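Local atomic coordinates of insulinase family protease (Yersinia pestis, PDB entry 3GO9), a protein that is predicted to be an insulinase-like (M16) protease, a member of a family that includes zinc-dependent peptide hydrolases, although its own substrate is not established. Residues V68-L73 with E197-F202; P75-M80 with L142-Q147. All coordinates share one frame; numbering follows the deposited sequence.

Contact 1. Residues V68-L73 with E197-F202. With ZN (zinc ion), chain C.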
ATOM      1  N   VAL A  68     -17.034   8.521 -16.974  1.00 11.32           N
ATOM      2  CA  VAL A  68     -15.605   8.372 -16.997  1.00 11.71           C
ATOM      3  C   VAL A  68     -14.968   9.600 -16.364  1.00 11.69           C
ATOM      4  O   VAL A  68     -15.283  10.745 -16.726  1.00 10.82           O
ATOM      5  CB  VAL A  68     -15.118   8.209 -18.458  1.00 13.68           C
ATOM      6  CG1 VAL A  68     -13.614   8.310 -18.533  1.00 15.02           C
ATOM      7  CG2 VAL A  68     -15.666   6.881 -19.057  1.00 13.95           C
ATOM      8  N   GLY A  69     -14.114   9.351 -15.380  1.00  9.56           N
ATOM      9  CA  GLY A  69     -13.361  10.420 -14.723  1.00 10.40           C
ATOM     10  C   GLY A  69     -14.122  11.112 -13.593  1.00  9.21           C
ATOM     11  O   GLY A  69     -13.562  12.021 -12.939  1.00 10.16           O
ATOM     12  N   PHE A  70     -15.396  10.752 -13.378  1.00  9.50           N
ATOM     13  CA  PHE A  70     -16.215  11.415 -12.352  1.00  8.50           C
ATOM     14  C   PHE A  70     -15.607  11.265 -10.956  1.00  8.45           C
ATOM     15  O   PHE A  70     -15.535  12.244 -10.201  1.00  8.39           O
ATOM     16  CB  PHE A  70     -17.664  10.900 -12.350  1.00  8.03           C
ATOM     17  CG  PHE A  70     -18.561  11.494 -13.389  1.00  8.54           C
ATOM     18  CD1 PHE A  70     -18.093  12.202 -14.483  1.00  9.30           C
ATOM     19  CD2 PHE A  70     -19.932  11.371 -13.225  1.00  8.85           C
ATOM     20  CE1 PHE A  70     -18.986  12.776 -15.363  1.00 11.74           C
ATOM     21  CE2 PHE A  70     -20.809  11.921 -14.106  1.00 11.75           C
ATOM     22  CZ  PHE A  70     -20.347  12.606 -15.189  1.00 10.98           C
ATOM     23  N   ALA A  71     -15.139  10.085 -10.604  1.00  7.73           N
ATOM     24  CA  ALA A  71     -14.630   9.908  -9.227  1.00  7.17           C
ATOM     25  C   ALA A  71     -13.375  10.738  -9.014  1.00  7.79           C
ATOM     26  O   ALA A  71     -13.074  11.201  -7.893  1.00  8.86           O
ATOM     27  CB  ALA A  71     -14.308   8.445  -8.980  1.00  8.02           C
ATOM     28  N   HIS A  72     -12.582  10.885 -10.061  1.00  9.26           N
ATOM     29  CA  HIS A  72     -11.339  11.702  -9.945  1.00  9.83           C
ATOM     30  C   HIS A  72     -11.640  13.205  -9.907  1.00  9.28           C
ATOM     31  O   HIS A  72     -10.828  13.985  -9.359  1.00  9.78           O
ATOM     32  CB  HIS A  72     -10.401  11.331 -11.084  1.00 10.31           C
ATOM     33  CG  HIS A  72      -9.022  11.884 -10.945  1.00 11.46           C
ATOM     34  ND1 HIS A  72      -8.100  11.322 -10.087  1.00 11.95           N
ATOM     35  CD2 HIS A  72      -8.378  12.851 -11.628  1.00 16.58           C
ATOM     36  CE1 HIS A  72      -6.952  11.970 -10.216  1.00 13.34           C
ATOM     37  NE2 HIS A  72      -7.116  12.921 -11.109  1.00 11.84           N
ATOM     38  N   LEU A  73     -12.730  13.628 -10.513  1.00  8.72           N
ATOM     39  CA  LEU A  73     -13.116  15.050 -10.569  1.00  9.21           C
ATOM     40  C   LEU A  73     -13.682  15.561  -9.248  1.00  8.51           C
ATOM     41  O   LEU A  73     -13.403  16.679  -8.811  1.00  8.98           O
ATOM     42  CB  LEU A  73     -14.114  15.335 -11.701  1.00  9.62           C
ATOM     43  CG  LEU A  73     -14.623  16.761 -11.864  1.00 11.50           C
ATOM     44  CD1 LEU A  73     -13.506  17.721 -12.013  1.00 13.86           C
ATOM     45  CD2 LEU A  73     -15.583  16.865 -13.034  1.00 12.30           C
ATOM     46  N   GLU A 197     -25.628  17.540 -13.854  1.00 16.14           N
ATOM     47  CA  GLU A 197     -26.684  16.826 -13.139  1.00 17.80           C
ATOM     48  C   GLU A 197     -26.308  15.348 -12.929  1.00 16.11           C
ATOM     49  O   GLU A 197     -26.525  14.801 -11.837  1.00 16.28           O
ATOM     50  CB  GLU A 197     -28.020  16.984 -13.860  1.00 19.50           C
ATOM     51  CG  GLU A 197     -28.503  18.468 -13.883  1.00 25.85           C
ATOM     52  CD  GLU A 197     -28.798  19.006 -12.503  1.00 32.29           C
ATOM     53  OE1 GLU A 197     -29.275  18.227 -11.640  1.00 37.32           O
ATOM     54  OE2 GLU A 197     -28.561  20.216 -12.279  1.00 36.92           O
ATOM     55  N   LYS A 198     -25.706  14.742 -13.923  1.00 14.63           N
ATOM     56  CA  LYS A 198     -25.307  13.341 -13.848  1.00 14.49           C
ATOM     57  C   LYS A 198     -24.151  13.196 -12.855  1.00 12.97           C
ATOM     58  O   LYS A 198     -24.048  12.201 -12.134  1.00 14.01           O
ATOM     59  CB  LYS A 198     -24.882  12.776 -15.179  1.00 16.42           C
ATOM     60  CG  LYS A 198     -24.736  11.264 -15.135  1.00 21.41           C
ATOM     61  CD  LYS A 198     -24.681  10.630 -16.506  1.00 27.96           C
ATOM     62  CE  LYS A 198     -26.100  10.246 -16.989  1.00 29.38           C
ATOM     63  NZ  LYS A 198     -26.023   9.258 -18.100  1.00 32.00           N
ATOM     64  N   LEU A 199     -23.273  14.177 -12.853  1.00 11.62           N
ATOM     65  CA  LEU A 199     -22.180  14.173 -11.869  1.00 10.22           C
ATOM     66  C   LEU A 199     -22.724  14.208 -10.436  1.00 10.59           C
ATOM     67  O   LEU A 199     -22.206  13.517  -9.559  1.00 11.10           O
ATOM     68  CB  LEU A 199     -21.229  15.310 -12.184  1.00  9.73           C
ATOM     69  CG  LEU A 199     -20.022  15.487 -11.267  1.00  8.79           C
ATOM     70  CD1 LEU A 199     -19.086  14.275 -11.218  1.00  9.30           C
ATOM     71  CD2 LEU A 199     -19.240  16.714 -11.625  1.00 12.80           C
ATOM     72  N   LYS A 200     -23.727  15.051 -10.181  1.00 10.61           N
ATOM     73  CA  LYS A 200     -24.284  15.168  -8.832  1.00 12.82           C
ATOM     74  C   LYS A 200     -24.963  13.839  -8.461  1.00 12.22           C
ATOM     75  O   LYS A 200     -24.879  13.392  -7.349  1.00 13.15           O
ATOM     76  CB  LYS A 200     -25.341  16.272  -8.787  1.00 14.76           C
ATOM     77  CG  LYS A 200     -24.853  17.664  -9.000  1.00 20.12           C
ATOM     78  CD  LYS A 200     -26.087  18.651  -8.893  1.00 24.65           C
ATOM     79  CE  LYS A 200     -25.905  19.932  -9.706  1.00 28.13           C
ATOM     80  NZ  LYS A 200     -26.635  21.084  -9.149  1.00 26.88           N
ATOM     81  N   GLN A 201     -25.634  13.225  -9.413  1.00 13.64           N
ATOM     82  CA  GLN A 201     -26.313  11.966  -9.168  1.00 14.01           C
ATOM     83  C   GLN A 201     -25.306  10.874  -8.820  1.00 12.78           C
ATOM     84  O   GLN A 201     -25.509  10.087  -7.876  1.00 13.14           O
ATOM     85  CB  GLN A 201     -27.128  11.575 -10.393  1.00 14.66           C
ATOM     86  CG  GLN A 201     -28.315  12.489 -10.548  1.00 19.15           C
ATOM     87  CD  GLN A 201     -29.211  12.094 -11.713  1.00 24.83           C
ATOM     88  OE1 GLN A 201     -28.747  11.877 -12.846  1.00 27.57           O
ATOM     89  NE2 GLN A 201     -30.512  12.004 -11.436  1.00 29.95           N
ATOM     90  N   PHE A 202     -24.177  10.875  -9.521  1.00 11.37           N
ATOM     91  CA  PHE A 202     -23.089   9.924  -9.238  1.00  9.67           C
ATOM     92  C   PHE A 202     -22.575  10.118  -7.832  1.00  9.38           C
ATOM     93  O   PHE A 202     -22.394   9.178  -7.083  1.00  9.28           O
ATOM     94  CB  PHE A 202     -21.958  10.089 -10.263  1.00  9.28           C
ATOM     95  CG  PHE A 202     -20.762   9.240 -10.018  1.00  9.91           C
ATOM     96  CD1 PHE A 202     -20.634   7.960 -10.566  1.00  8.57           C
ATOM     97  CD2 PHE A 202     -19.695   9.727  -9.331  1.00  8.21           C
ATOM     98  CE1 PHE A 202     -19.509   7.206 -10.344  1.00 11.41           C
ATOM     99  CE2 PHE A 202     -18.586   8.967  -9.092  1.00 10.33           C
ATOM    100  CZ  PHE A 202     -18.471   7.711  -9.617  1.00 10.64           C
TER
HETATM  101 ZN    ZN C 602      -5.272  13.675 -11.451  0.50 17.50          ZN
HETATM  102  O   HOH W   1      -5.965  14.078 -12.880  1.00 15.62           O
HETATM  103  O   HOH W   2      -4.026  12.273 -11.703  1.00 28.86           O
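The F70 ring has L199 over one face and F202 at its edge. L199 CD1 is 3.8 Å from the centroid of the F70 ring, 22° off the ring normal, a CH-pi contact displaced toward the rim. F202 CB lies near the ring plane, 3.8 Å from F70 CD2. The rings form a T-shaped pair, with the edge of F70 directed at the face of F202, centroids 5.7 Å apart and planes at 82°. F70 CB adds a second CH-pi contact, 4.0 Å from the centroid of the F202 ring. With chi1 of F70 at -81°, CG lies anti to the carbonyl carbon, and CE2 reaches the neighbouring helix backbone, 3.5 Å from L199 CA. The other branch of L199, CD2, meets L73 CD2 at 3.9 Å, the two side chains crossing at about a right angle. H72 takes no part in this apolar interface; its NE2 binds zinc at 2.0 Å, with D158 OD2 and the backbone O of I160 also ligands. Helix 196-206 thus packs on the start of helix 70-80, L199 also touching L74 and L77, while helix 146-153 adds V149 beside L199 and A152 beside L73.

Contact 2. Residues P75-M80 with L142-Q147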
ATOM      1  N   PRO A  75     -13.110  15.176  -6.024  1.00  8.87           N
ATOM      2  CA  PRO A  75     -12.311  15.837  -5.014  1.00  8.42           C
ATOM      3  C   PRO A  75     -11.728  17.163  -5.441  1.00  9.35           C
ATOM      4  O   PRO A  75     -11.475  18.019  -4.564  1.00  9.33           O
ATOM      5  CB  PRO A  75     -11.194  14.818  -4.715  1.00  9.68           C
ATOM      6  CG  PRO A  75     -11.318  13.790  -5.697  1.00 13.21           C
ATOM      7  CD  PRO A  75     -12.592  13.836  -6.350  1.00  9.69           C
ATOM      8  N   ARG A  76     -11.525  17.374  -6.750  1.00  8.38           N
ATOM      9  CA  ARG A  76     -11.030  18.668  -7.184  1.00  9.56           C
ATOM     10  C   ARG A  76     -12.083  19.774  -6.890  1.00  8.90           C
ATOM     11  O   ARG A  76     -11.759  20.926  -6.566  1.00 10.15           O
ATOM     12  CB  ARG A  76     -10.703  18.625  -8.675  1.00 11.03           C
ATOM     13  CG  ARG A  76      -9.798  19.803  -9.053  1.00 13.85           C
ATOM     14  CD  ARG A  76      -9.515  19.813 -10.535  1.00 17.56           C
ATOM     15  NE  ARG A  76      -8.716  18.691 -11.025  1.00 17.97           N
ATOM     16  CZ  ARG A  76      -8.152  18.701 -12.231  1.00 24.39           C
ATOM     17  NH1 ARG A  76      -8.319  19.751 -13.033  1.00 23.53           N
ATOM     18  NH2 ARG A  76      -7.447  17.656 -12.670  1.00 23.79           N
ATOM     19  N   LEU A  77     -13.352  19.421  -6.992  1.00  8.99           N
ATOM     20  CA  LEU A  77     -14.437  20.357  -6.662  1.00  7.39           C
ATOM     21  C   LEU A  77     -14.327  20.874  -5.194  1.00  9.16           C
ATOM     22  O   LEU A  77     -14.503  22.073  -4.956  1.00 10.39           O
ATOM     23  CB  LEU A  77     -15.816  19.741  -6.955  1.00  8.57           C
ATOM     24  CG  LEU A  77     -16.017  19.266  -8.353  1.00 10.37           C
ATOM     25  CD1 LEU A  77     -17.463  18.647  -8.467  1.00 13.87           C
ATOM     26  CD2 LEU A  77     -15.816  20.360  -9.431  1.00 10.96           C
ATOM     27  N   ALA A  78     -14.044  19.953  -4.284  1.00  9.57           N
ATOM     28  CA  ALA A  78     -13.918  20.186  -2.877  1.00 10.41           C
ATOM     29  C   ALA A  78     -12.785  21.189  -2.578  1.00 11.48           C
ATOM     30  O   ALA A  78     -12.799  21.851  -1.531  1.00 11.74           O
ATOM     31  CB  ALA A  78     -13.693  18.837  -2.085  1.00 10.23           C
ATOM     32  N   LEU A  79     -11.829  21.326  -3.510  1.00 12.33           N
ATOM     33  CA  LEU A  79     -10.750  22.331  -3.389  1.00 13.11           C
ATOM     34  C   LEU A  79     -11.107  23.651  -4.044  1.00 13.66           C
ATOM     35  O   LEU A  79     -10.446  24.663  -3.816  1.00 18.15           O
ATOM     36  CB  LEU A  79      -9.439  21.810  -3.997  1.00 12.99           C
ATOM     37  CG  LEU A  79      -8.913  20.552  -3.355  1.00 11.15           C
ATOM     38  CD1 LEU A  79      -7.730  19.852  -4.156  1.00 14.26           C
ATOM     39  CD2 LEU A  79      -8.449  20.813  -1.890  1.00 14.92           C
HETATM   40  N   MSE A  80     -12.107  23.689  -4.915  1.00 14.39           N
HETATM   41  CA  MSE A  80     -12.528  24.942  -5.518  1.00 13.95           C
HETATM   42  C   MSE A  80     -13.350  25.716  -4.522  1.00 14.36           C
HETATM   43  O   MSE A  80     -13.213  26.930  -4.403  1.00 16.15           O
HETATM   44  CB  MSE A  80     -13.376  24.693  -6.764  1.00 15.64           C
HETATM   45  CG  MSE A  80     -12.736  23.878  -7.823  1.00 17.70           C
HETATM   46 SE   MSE A  80     -11.148  24.703  -8.611  0.60 20.70          SE
HETATM   47  CE  MSE A  80      -9.829  24.101  -7.501  1.00 18.85           C
ATOM     48  N   LEU A 142     -21.024  18.322  -1.098  1.00 10.40           N
ATOM     49  CA  LEU A 142     -20.003  18.716  -2.104  1.00  9.85           C
ATOM     50  C   LEU A 142     -20.576  19.769  -3.059  1.00 10.87           C
ATOM     51  O   LEU A 142     -21.732  19.671  -3.468  1.00 10.19           O
ATOM     52  CB  LEU A 142     -19.527  17.483  -2.875  1.00 11.42           C
ATOM     53  CG  LEU A 142     -18.398  17.724  -3.873  1.00 11.90           C
ATOM     54  CD1 LEU A 142     -17.136  18.093  -3.126  1.00 11.48           C
ATOM     55  CD2 LEU A 142     -18.156  16.467  -4.776  1.00 14.09           C
ATOM     56  N   ALA A 143     -19.773  20.791  -3.375  1.00 11.21           N
ATOM     57  CA  ALA A 143     -20.209  21.911  -4.183  1.00 12.65           C
ATOM     58  C   ALA A 143     -20.096  21.538  -5.657  1.00 13.18           C
ATOM     59  O   ALA A 143     -19.070  21.717  -6.272  1.00 14.53           O
ATOM     60  CB  ALA A 143     -19.374  23.205  -3.844  1.00 13.33           C
ATOM     61  N   VAL A 144     -21.152  20.951  -6.200  1.00 14.35           N
ATOM     62  CA  VAL A 144     -21.143  20.453  -7.562  1.00 14.61           C
ATOM     63  C   VAL A 144     -22.092  21.363  -8.349  1.00 16.41           C
ATOM     64  O   VAL A 144     -23.300  21.308  -8.193  1.00 16.73           O
ATOM     65  CB  VAL A 144     -21.628  18.979  -7.632  1.00 14.26           C
ATOM     66  CG1 VAL A 144     -21.507  18.458  -9.088  1.00 15.66           C
ATOM     67  CG2 VAL A 144     -20.833  18.090  -6.655  1.00 15.02           C
ATOM     68  N   SER A 145     -21.522  22.246  -9.135  1.00 17.41           N
ATOM     69  CA  SER A 145     -22.309  23.160  -9.927  1.00 17.64           C
ATOM     70  C   SER A 145     -21.617  23.438 -11.218  1.00 17.89           C
ATOM     71  O   SER A 145     -20.449  23.091 -11.393  1.00 16.47           O
ATOM     72  CB  SER A 145     -22.493  24.468  -9.157  1.00 18.49           C
ATOM     73  OG  SER A 145     -21.257  25.160  -9.044  1.00 18.77           O
ATOM     74  N   GLU A 146     -22.313  24.097 -12.161  1.00 18.94           N
ATOM     75  CA  GLU A 146     -21.651  24.480 -13.411  1.00 19.73           C
ATOM     76  C   GLU A 146     -20.429  25.338 -13.115  1.00 19.03           C
ATOM     77  O   GLU A 146     -19.378  25.208 -13.745  1.00 18.76           O
ATOM     78  CB  GLU A 146     -22.622  25.254 -14.311  1.00 20.71           C
ATOM     79  CG  GLU A 146     -23.818  24.456 -14.801  1.00 26.12           C
ATOM     80  CD  GLU A 146     -23.549  23.542 -16.013  1.00 32.65           C
ATOM     81  OE1 GLU A 146     -24.532  22.875 -16.431  1.00 36.75           O
ATOM     82  OE2 GLU A 146     -22.398  23.467 -16.551  1.00 36.91           O
ATOM     83  N   GLN A 147     -20.562  26.193 -12.117  1.00 19.25           N
ATOM     84  CA  GLN A 147     -19.498  27.116 -11.726  1.00 19.52           C
ATOM     85  C   GLN A 147     -18.264  26.388 -11.176  1.00 18.56           C
ATOM     86  O   GLN A 147     -17.139  26.677 -11.579  1.00 18.41           O
ATOM     87  CB  GLN A 147     -20.013  28.133 -10.701  1.00 21.37           C
ATOM     88  CG  GLN A 147     -21.039  29.119 -11.248  1.00 26.10           C
ATOM     89  CD  GLN A 147     -22.358  28.442 -11.667  1.00 31.85           C
ATOM     90  OE1 GLN A 147     -22.898  27.582 -10.939  1.00 31.18           O
ATOM     91  NE2 GLN A 147     -22.864  28.815 -12.855  1.00 35.40           N
TER
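A78 and L142 make the tightest apolar approach between these segments: L142 CD1 comes to 3.7 Å from A78 CB and also lies 3.8 Å from A78 N, so this one methyl rests on both the small side chain and the helix backbone. One residue earlier, L77 meets V144. A chi1 of -56° sets L77 CG anti to its carbonyl carbon, and CD1 then faces both valine methyls, 3.9 Å from V144 CG2 and 4.1 Å from V144 CG1. The L142 branch CD2 is a more distant neighbour, 4.3 Å from L77 CD1. Between these two patches the contact is made by backbone, A143 O standing 3.9 Å from L77 CB. A143 is the centre of an inverse gamma turn (phi -83°, psi 89°), a tight bend in the link between helices 125-140 and 146-153. Helix 70-80 is the one carrying the inverted HXXEH zinc motif in active M16 peptidases; here the run from H72 ends in P75 and R76 where the motif has glutamate and histidine, so the classical catalytic set is probably incomplete. R76 points the other way from this contact, forming a salt bridge with D158. Whereas L77, A78 and L142 are buried, the packing thins beyond V144. S145, the N-cap of helix 146-153, caps a backbone N of the following turn with its OG, while its own N is hydrogen-bonded to T148 OG1, a reciprocal pattern consistent with a capping box. S145 OG also makes a weak bond to Q147 OE1 at 3.5 Å. On this side E146 and Q147 are exposed to solvent and make no contact with residues 75-80.

In the fold
Contacts 1 and 2 use successive parts of helix 70-80, and their centres are 11 Å apart. Along the chain, contact 2 is nested within the loop that contact 1 closes. They join through L199, whose CD2 lies 3.8 Å from V144 CG1 and 4.1 Å from L77 CD1, giving one continuous apolar layer; alongside it K200 CE packs 3.3 Å from V144 O. Of the several zinc ions in the entry, the one held by H72 sits off this layer. Contact 1 reaches that ion directly, through the histidine, whereas contact 2 stays further off, with L77 CG 12.5 Å from the same zinc.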